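PDB 5IE2: oxalate--CoA ligase from Arabidopsis thaliana, which belongs to the ANL superfamily of AMP-binding enzymes and holds adenosine-5'-triphosphate in a nucleotide pocket. Local coordinates for residues P307-Y312 against G330-G335; L218-L223 against A317-S322. All coordinates share one frame; numbering follows the deposited sequence.

Contact 1 of 2, residues P307-Y312 against G330-G335; sequences PVLEAY and GPHKPG. With ATP (adenosine-5'-triphosphate), chain C.
His332 lies against Pro307, Val308 and Leu309 where a loop folds back over strand 308-314, the strand that runs into the nucleotide pocket of this ANL-type AMP-binding fold. The example illustrates how a pocket strand can be packed at one end and read the ligand at the other. CG of His332 sits between the backbone N and the carbonyl carbon (chi1 54°), which turns the imidazole toward the strand. CD2 of Leu309 then rests over one ring face as a CH-pi contact, 4.1 Å from the ring centroid of His332, the two side chains crossing at about a right angle. The ring's CD2 approaches the carbonyl O of Val308 to 3.1 Å, and CB of Pro307 packs on its CE1. Outside the contact, OE2 of Glu301 accepts from both NE2 of His332 and the backbone N of Val308, so one carboxylate oxygen ties ring and strand together.

Further along, Glu310 is extended, with CG anti to the backbone N (chi1 -168°), and its two oxygens serve different partners. A water lies 3.0 Å from OE1 of Glu310 and within hydrogen-bonding distance of the carbonyl O of Lys333, linking strand and loop. OE2 takes a hydrogen bond from the backbone N of Leu292. Tyr312 presents its ring edge to the nucleotide, with C2' of ATP in the ring plane. The adenine amino group is gripped twice: N6 of ATP donates to OE2 of Glu310 at 3.1 Å and to the carbonyl O of Ala311 at 2.9 Å.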
ATOM      1  N   PRO A 307      11.611   3.388  16.585  1.00 19.62           N
ATOM      2  CA  PRO A 307      10.548   4.402  16.388  1.00 18.67           C
ATOM      3  C   PRO A 307       9.525   3.958  15.333  1.00 19.03           C
ATOM      4  O   PRO A 307       9.897   3.430  14.282  1.00 18.56           O
ATOM      5  CB  PRO A 307      11.316   5.651  15.921  1.00 19.24           C
ATOM      6  CG  PRO A 307      12.562   5.056  15.251  1.00 18.68           C
ATOM      7  CD  PRO A 307      12.931   3.885  16.156  1.00 17.07           C
ATOM      8  N   VAL A 308       8.244   4.222  15.605  1.00 17.60           N
ATOM      9  CA  VAL A 308       7.164   3.820  14.694  1.00 16.43           C
ATOM     10  C   VAL A 308       6.617   5.058  14.025  1.00 15.69           C
ATOM     11  O   VAL A 308       6.125   5.953  14.718  1.00 16.52           O
ATOM     12  CB  VAL A 308       6.065   3.079  15.436  1.00 20.01           C
ATOM     13  CG1 VAL A 308       4.864   2.802  14.513  1.00 18.76           C
ATOM     14  CG2 VAL A 308       6.649   1.732  15.950  1.00 22.31           C
ATOM     15  N   LEU A 309       6.784   5.130  12.704  1.00 15.85           N
ATOM     16  CA  LEU A 309       6.445   6.331  11.919  1.00 15.98           C
ATOM     17  C   LEU A 309       5.231   6.037  11.053  1.00 17.95           C
ATOM     18  O   LEU A 309       5.280   5.170  10.159  1.00 16.41           O
ATOM     19  CB  LEU A 309       7.630   6.734  11.038  1.00 15.79           C
ATOM     20  CG  LEU A 309       8.985   6.774  11.772  1.00 18.39           C
ATOM     21  CD1 LEU A 309      10.108   7.148  10.766  1.00 22.46           C
ATOM     22  CD2 LEU A 309       8.922   7.820  12.950  1.00 18.26           C
ATOM     23  N   GLU A 310       4.152   6.760  11.319  1.00 17.81           N
ATOM     24  CA  GLU A 310       2.937   6.604  10.540  1.00 16.59           C
ATOM     25  C   GLU A 310       2.901   7.548   9.341  1.00 15.13           C
ATOM     26  O   GLU A 310       3.293   8.723   9.440  1.00 15.79           O
ATOM     27  CB  GLU A 310       1.711   6.878  11.431  1.00 19.13           C
ATOM     28  CG  GLU A 310       0.422   6.436  10.745  1.00 21.41           C
ATOM     29  CD  GLU A 310      -0.841   6.639  11.563  1.00 22.73           C
ATOM     30  OE1 GLU A 310      -0.797   7.284  12.635  1.00 23.63           O
ATOM     31  OE2 GLU A 310      -1.902   6.149  11.096  1.00 22.21           O
ATOM     32  N   ALA A 311       2.471   7.008   8.214  1.00 15.25           N
ATOM     33  CA  ALA A 311       2.346   7.786   6.980  1.00 16.57           C
ATOM     34  C   ALA A 311       0.893   7.706   6.481  1.00 16.46           C
ATOM     35  O   ALA A 311       0.153   6.808   6.881  1.00 14.75           O
ATOM     36  CB  ALA A 311       3.276   7.248   5.899  1.00 15.06           C
ATOM     37  N   TYR A 312       0.544   8.603   5.561  1.00 16.06           N
ATOM     38  CA  TYR A 312      -0.771   8.682   4.919  1.00 15.80           C
ATOM     39  C   TYR A 312      -0.553   8.612   3.401  1.00 15.19           C
ATOM     40  O   TYR A 312       0.342   9.267   2.873  1.00 14.86           O
ATOM     41  CB  TYR A 312      -1.442   9.988   5.349  1.00 15.61           C
ATOM     42  CG  TYR A 312      -2.624  10.509   4.529  1.00 15.61           C
ATOM     43  CD1 TYR A 312      -3.761   9.723   4.316  1.00 17.52           C
ATOM     44  CD2 TYR A 312      -2.644  11.832   4.116  1.00 14.67           C
ATOM     45  CE1 TYR A 312      -4.908  10.244   3.616  1.00 16.54           C
ATOM     46  CE2 TYR A 312      -3.757  12.362   3.454  1.00 16.39           C
ATOM     47  CZ  TYR A 312      -4.859  11.570   3.192  1.00 17.48           C
ATOM     48  OH  TYR A 312      -5.921  12.115   2.510  1.00 18.30           O
ATOM     49  N   GLY A 330      12.596  15.294  13.596  1.00 27.58           N
ATOM     50  CA  GLY A 330      11.432  15.841  14.293  1.00 25.49           C
ATOM     51  C   GLY A 330      10.668  14.777  15.060  1.00 23.20           C
ATOM     52  O   GLY A 330      10.962  13.585  14.915  1.00 22.56           O
ATOM     53  N   PRO A 331       9.706  15.181  15.885  1.00 22.77           N
ATOM     54  CA  PRO A 331       8.952  14.158  16.642  1.00 22.96           C
ATOM     55  C   PRO A 331       8.000  13.361  15.754  1.00 22.94           C
ATOM     56  O   PRO A 331       7.681  13.827  14.653  1.00 23.27           O
ATOM     57  CB  PRO A 331       8.153  14.972  17.663  1.00 24.95           C
ATOM     58  CG  PRO A 331       8.031  16.367  17.010  1.00 25.94           C
ATOM     59  CD  PRO A 331       9.282  16.562  16.210  1.00 24.51           C
ATOM     60  N   HIS A 332       7.581  12.181  16.202  1.00 20.61           N
ATOM     61  CA  HIS A 332       6.474  11.531  15.545  1.00 21.99           C
ATOM     62  C   HIS A 332       5.313  11.541  16.533  1.00 23.26           C
ATOM     63  O   HIS A 332       5.506  11.295  17.729  1.00 24.64           O
ATOM     64  CB  HIS A 332       6.847  10.132  15.065  1.00 21.64           C
ATOM     65  CG  HIS A 332       7.422   9.236  16.120  1.00 22.99           C
ATOM     66  ND1 HIS A 332       8.734   9.323  16.533  1.00 26.01           N
ATOM     67  CD2 HIS A 332       6.885   8.184  16.786  1.00 24.26           C
ATOM     68  CE1 HIS A 332       8.980   8.374  17.422  1.00 27.22           C
ATOM     69  NE2 HIS A 332       7.876   7.661  17.588  1.00 26.97           N
ATOM     70  N   LYS A 333       4.129  11.877  16.041  1.00 21.17           N
ATOM     71  CA  LYS A 333       2.970  12.155  16.888  1.00 20.82           C
ATOM     72  C   LYS A 333       1.941  11.049  16.768  1.00 22.36           C
ATOM     73  O   LYS A 333       1.405  10.823  15.681  1.00 20.90           O
ATOM     74  CB  LYS A 333       2.299  13.498  16.490  1.00 22.84           C
ATOM     75  CG  LYS A 333       3.151  14.736  16.679  1.00 23.20           C
ATOM     76  CD  LYS A 333       2.348  15.982  16.515  1.00 22.80           C
ATOM     77  CE  LYS A 333       3.243  17.245  16.583  1.00 19.95           C
ATOM     78  NZ  LYS A 333       2.334  18.451  16.730  1.00 20.38           N
ATOM     79  N   PRO A 334       1.647  10.374  17.888  1.00 24.13           N
ATOM     80  CA  PRO A 334       0.586   9.373  17.867  1.00 23.68           C
ATOM     81  C   PRO A 334      -0.715  10.028  17.435  1.00 20.53           C
ATOM     82  O   PRO A 334      -0.972  11.163  17.815  1.00 21.43           O
ATOM     83  CB  PRO A 334       0.540   8.869  19.330  1.00 27.22           C
ATOM     84  CG  PRO A 334       1.915   9.219  19.891  1.00 28.80           C
ATOM     85  CD  PRO A 334       2.247  10.541  19.230  1.00 26.26           C
ATOM     86  N   GLY A 335      -1.506   9.361  16.594  1.00 19.54           N
ATOM     87  CA  GLY A 335      -2.765   9.939  16.159  1.00 19.33           C
ATOM     88  C   GLY A 335      -2.600  10.816  14.902  1.00 22.07           C
ATOM     89  O   GLY A 335      -3.592  11.278  14.327  1.00 21.40           O
TER
HETATM   90  PG  ATP C 601     -11.618   3.451  -2.682  0.84 33.82           P
HETATM   91  O1G ATP C 601     -12.731   3.985  -1.779  0.78 36.87           O
HETATM   92  O2G ATP C 601     -12.109   2.518  -3.731  0.82 33.98           O
HETATM   93  O3G ATP C 601     -10.787   4.589  -3.269  0.91 32.63           O
HETATM   94  PB  ATP C 601      -9.495   3.169  -0.746  0.82 25.58           P
HETATM   95  O1B ATP C 601      -9.321   2.270   0.460  1.00 24.38           O
HETATM   96  O2B ATP C 601      -9.790   4.617  -0.584  0.74 24.29           O
HETATM   97  O3B ATP C 601     -10.605   2.543  -1.779  1.00 32.72           O
HETATM   98  PA  ATP C 601      -6.580   3.162  -1.220  1.00 23.36           P
HETATM   99  O1A ATP C 601      -5.983   4.132  -2.230  1.00 23.00           O
HETATM  100  O2A ATP C 601      -6.028   1.795  -1.099  1.00 23.78           O
HETATM  101  O3A ATP C 601      -8.130   2.973  -1.625  1.00 30.58           O
HETATM  102  O5' ATP C 601      -6.658   3.894   0.202  1.00 19.43           O
HETATM  103  C5' ATP C 601      -6.327   5.288   0.420  1.00 18.85           C
HETATM  104  C4' ATP C 601      -7.161   5.742   1.631  1.00 19.89           C
HETATM  105  O4' ATP C 601      -6.671   5.079   2.812  1.00 19.06           O
HETATM  106  C3' ATP C 601      -6.945   7.185   1.970  1.00 19.46           C
HETATM  107  O3' ATP C 601      -7.764   8.003   1.137  1.00 20.78           O
HETATM  108  C2' ATP C 601      -7.351   7.257   3.426  1.00 20.24           C
HETATM  109  O2' ATP C 601      -8.784   7.200   3.518  1.00 22.70           O
HETATM  110  C1' ATP C 601      -6.856   5.932   3.928  1.00 17.88           C
HETATM  111  N9  ATP C 601      -5.551   6.036   4.625  1.00 16.30           N
HETATM  112  C8  ATP C 601      -4.321   5.860   4.127  1.00 16.32           C
HETATM  113  N7  ATP C 601      -3.401   6.024   5.127  1.00 15.32           N
HETATM  114  C5  ATP C 601      -4.105   6.287   6.276  1.00 16.70           C
HETATM  115  C6  ATP C 601      -3.754   6.540   7.693  1.00 17.63           C
HETATM  116  N6  ATP C 601      -2.441   6.489   8.096  1.00 16.26           N
HETATM  117  N1  ATP C 601      -4.783   6.754   8.545  1.00 19.81           N
HETATM  118  C2  ATP C 601      -6.076   6.752   8.143  1.00 21.74           C
HETATM  119  N3  ATP C 601      -6.472   6.536   6.862  1.00 19.96           N
HETATM  120  C4  ATP C 601      -5.508   6.295   5.927  1.00 16.67           C
HETATM  121  O   HOH W   1       1.312   8.096  14.549  1.00 20.66           O

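Contact 2 of 2, residues L218-L223 against A317-S322; sequences LLAGLL and ATHLMS. With ACY (acetic acid), chain E.
At a site holding acetic acid, with the side chain of His319 about 7 Å from the bound ATP at the nearest atoms, strand 319-323 meets helix 215-227 through Leu219 and Ala220. It is a worked case of one side chain, that of His319, serving two surroundings, an apolar helix flank and a polar ligand. CB of Leu219 touches CB of His319 at 3.8 Å, and the methyl of Ala220 approaches NE2 and CD2 of the imidazole obliquely. Leu219 also reaches the preceding residue: its CG lies 3.9 Å from CG2 of Thr318, and CD1 packs on the same methyl, the two side chains meeting at a slant. In Thr318, CG2 is anti to the backbone N while OG1 lies beside that N (chi1 -48°). The methyl thus faces the leucine, whereas OG1 is hydrogen-bonded to the carbonyl O of Asn369.

The imidazole of His319 is held from several directions. With CG anti to the backbone N (chi1 -167°), the ring is carried alongside Ala220 and its ND1 edge reaches the acetic acid, donating to OXT at 2.7 Å, with an angle of 156° at the proton. The acid's carbon C lies in the ring plane; OG of Ser289 is a second partner of the small molecule, which probably came from the crystallisation liquor. His216 stacks on the ring. Because ND1 gives its N-H to OXT and NE2 is hydrogen-bonded to NH1 of Arg286, both ring nitrogens have partners, which fixes the rotation of the imidazole while Ala220 packs against its CD2 and NE2.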
ATOM      1  N   LEU A 218       4.261  -2.141  -3.137  1.00 16.34           N
ATOM      2  CA  LEU A 218       4.984  -1.897  -4.393  1.00 15.88           C
ATOM      3  C   LEU A 218       5.883  -0.657  -4.332  1.00 15.76           C
ATOM      4  O   LEU A 218       7.065  -0.742  -4.665  1.00 14.21           O
ATOM      5  CB  LEU A 218       3.993  -1.730  -5.543  1.00 16.14           C
ATOM      6  CG  LEU A 218       4.494  -1.565  -6.958  1.00 17.62           C
ATOM      7  CD1 LEU A 218       5.318  -2.826  -7.304  1.00 15.27           C
ATOM      8  CD2 LEU A 218       3.298  -1.429  -7.926  1.00 20.28           C
ATOM      9  N   LEU A 219       5.317   0.511  -3.965  1.00 16.44           N
ATOM     10  CA  LEU A 219       6.109   1.769  -3.960  1.00 15.21           C
ATOM     11  C   LEU A 219       7.064   1.877  -2.793  1.00 14.26           C
ATOM     12  O   LEU A 219       8.222   2.265  -2.955  1.00 16.52           O
ATOM     13  CB  LEU A 219       5.189   3.040  -3.937  1.00 13.72           C
ATOM     14  CG  LEU A 219       4.878   3.590  -5.322  1.00 14.73           C
ATOM     15  CD1 LEU A 219       6.151   4.219  -5.988  1.00 18.51           C
ATOM     16  CD2 LEU A 219       4.232   2.495  -6.259  1.00 15.31           C
ATOM     17  N   ALA A 220       6.603   1.587  -1.580  1.00 15.30           N
ATOM     18  CA  ALA A 220       7.460   1.824  -0.418  1.00 15.09           C
ATOM     19  C   ALA A 220       8.406   0.679  -0.181  1.00 17.32           C
ATOM     20  O   ALA A 220       9.613   0.886  -0.049  1.00 18.42           O
ATOM     21  CB  ALA A 220       6.593   2.068   0.872  1.00 17.32           C
ATOM     22  N   GLY A 221       7.856  -0.526  -0.048  1.00 17.56           N
ATOM     23  CA  GLY A 221       8.735  -1.668   0.234  1.00 17.63           C
ATOM     24  C   GLY A 221       9.702  -1.997  -0.917  1.00 18.29           C
ATOM     25  O   GLY A 221      10.899  -2.144  -0.693  1.00 18.62           O
ATOM     26  N   LEU A 222       9.177  -2.108  -2.137  1.00 13.12           N
ATOM     27  CA  LEU A 222       9.988  -2.596  -3.258  1.00 13.43           C
ATOM     28  C   LEU A 222      10.690  -1.451  -4.000  1.00 15.55           C
ATOM     29  O   LEU A 222      11.926  -1.362  -4.018  1.00 14.30           O
ATOM     30  CB  LEU A 222       9.116  -3.411  -4.236  1.00 13.82           C
ATOM     31  CG  LEU A 222       9.888  -3.866  -5.488  1.00 18.08           C
ATOM     32  CD1 LEU A 222      11.012  -4.943  -5.127  1.00 13.43           C
ATOM     33  CD2 LEU A 222       8.920  -4.343  -6.587  1.00 18.52           C
ATOM     34  N   LEU A 223       9.918  -0.558  -4.621  1.00 14.01           N
ATOM     35  CA  LEU A 223      10.557   0.336  -5.586  1.00 14.43           C
ATOM     36  C   LEU A 223      11.423   1.379  -4.896  1.00 14.28           C
ATOM     37  O   LEU A 223      12.439   1.779  -5.459  1.00 15.63           O
ATOM     38  CB  LEU A 223       9.499   1.036  -6.471  1.00 15.07           C
ATOM     39  CG  LEU A 223       8.706   0.051  -7.379  1.00 16.32           C
ATOM     40  CD1 LEU A 223       7.565   0.784  -8.183  1.00 15.56           C
ATOM     41  CD2 LEU A 223       9.670  -0.726  -8.334  1.00 16.22           C
ATOM     42  N   ALA A 317      -2.237   9.154  -5.356  1.00 17.73           N
ATOM     43  CA  ALA A 317      -1.018   9.929  -5.045  1.00 17.31           C
ATOM     44  C   ALA A 317       0.236   9.082  -5.319  1.00 16.03           C
ATOM     45  O   ALA A 317       1.308   9.429  -4.856  1.00 16.06           O
ATOM     46  CB  ALA A 317      -1.061  10.357  -3.519  1.00 13.70           C
ATOM     47  N   THR A 318       0.084   7.945  -6.011  1.00 14.74           N
ATOM     48  CA  THR A 318       1.204   6.974  -6.161  1.00 15.35           C
ATOM     49  C   THR A 318       1.765   6.681  -4.727  1.00 15.83           C
ATOM     50  O   THR A 318       2.967   6.734  -4.475  1.00 17.01           O
ATOM     51  CB  THR A 318       2.311   7.496  -7.150  1.00 14.26           C
ATOM     52  OG1 THR A 318       1.628   7.948  -8.319  1.00 17.43           O
ATOM     53  CG2 THR A 318       3.266   6.355  -7.603  1.00 15.24           C
ATOM     54  N   HIS A 319       0.849   6.371  -3.828  1.00 16.21           N
ATOM     55  CA  HIS A 319       1.155   6.069  -2.416  1.00 15.25           C
ATOM     56  C   HIS A 319       1.401   7.376  -1.604  1.00 15.72           C
ATOM     57  O   HIS A 319       0.456   8.123  -1.341  1.00 15.21           O
ATOM     58  CB  HIS A 319       2.344   5.052  -2.306  1.00 12.40           C
ATOM     59  CG  HIS A 319       2.506   4.470  -0.923  1.00 14.91           C
ATOM     60  ND1 HIS A 319       1.463   3.902  -0.216  1.00 15.09           N
ATOM     61  CD2 HIS A 319       3.597   4.412  -0.101  1.00 17.23           C
ATOM     62  CE1 HIS A 319       1.903   3.523   0.981  1.00 17.14           C
ATOM     63  NE2 HIS A 319       3.191   3.821   1.078  1.00 17.44           N
ATOM     64  N   LEU A 320       2.638   7.648  -1.191  1.00 15.70           N
ATOM     65  CA  LEU A 320       2.899   8.591  -0.097  1.00 12.97           C
ATOM     66  C   LEU A 320       2.366  10.041  -0.332  1.00 15.37           C
ATOM     67  O   LEU A 320       2.665  10.676  -1.377  1.00 15.90           O
ATOM     68  CB  LEU A 320       4.421   8.657   0.134  1.00 12.64           C
ATOM     69  CG  LEU A 320       4.864   9.655   1.223  1.00 15.78           C
ATOM     70  CD1 LEU A 320       4.397   9.178   2.560  1.00 14.77           C
ATOM     71  CD2 LEU A 320       6.409   9.754   1.163  1.00 15.28           C
ATOM     72  N   MET A 321       1.625  10.540   0.652  1.00 15.44           N
ATOM     73  CA  MET A 321       1.276  11.955   0.729  1.00 16.77           C
ATOM     74  C   MET A 321       1.996  12.631   1.919  1.00 17.05           C
ATOM     75  O   MET A 321       2.702  13.645   1.744  1.00 19.14           O
ATOM     76  CB  MET A 321      -0.248  12.124   0.869  1.00 16.21           C
ATOM     77  CG  MET A 321      -0.964  11.739  -0.458  1.00 18.53           C
ATOM     78  SD  MET A 321      -2.766  11.846  -0.262  1.00 18.28           S
ATOM     79  CE  MET A 321      -3.087  10.318   0.684  1.00 14.27           C
ATOM     80  N   SER A 322       1.823  12.063   3.118  1.00 14.56           N
ATOM     81  CA  SER A 322       2.466  12.672   4.286  1.00 13.90           C
ATOM     82  C   SER A 322       3.084  11.606   5.174  1.00 16.12           C
ATOM     83  O   SER A 322       2.664  10.437   5.178  1.00 15.07           O
ATOM     84  CB  SER A 322       1.473  13.545   5.136  1.00 18.56           C
ATOM     85  OG  SER A 322       0.503  12.729   5.818  1.00 18.13           O
TER
HETATM   86  C   ACY E 603      -1.750   3.323   0.506  1.00 23.69           C
HETATM   87  O   ACY E 603      -1.058   2.901   1.504  1.00 24.14           O
HETATM   88  OXT ACY E 603      -1.260   3.911  -0.504  1.00 22.33           O
HETATM   89  CH3 ACY E 603      -3.246   3.160   0.555  1.00 20.30           C

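From the N terminus, helix 215-227 comes first and supplies residues 218-223; the chain then passes through strands 256-259 and 284-287 before reaching strand 308-314. After that strand it turns into strand 319-323, and contact 2 closes the long loop back to the helix, with 93 residues between its segments. Contact 1 closes a shorter one of 17 residues, from 307-312 to the loop at 330-335. The segments alternate, so the two closures cross rather than nest. They meet in the mixed sheet, where Tyr312 and Met321-Ser322 pair across a classic beta bulge. Contact 1 ties that sheet to the following loop, and contact 2 ties it to the helix.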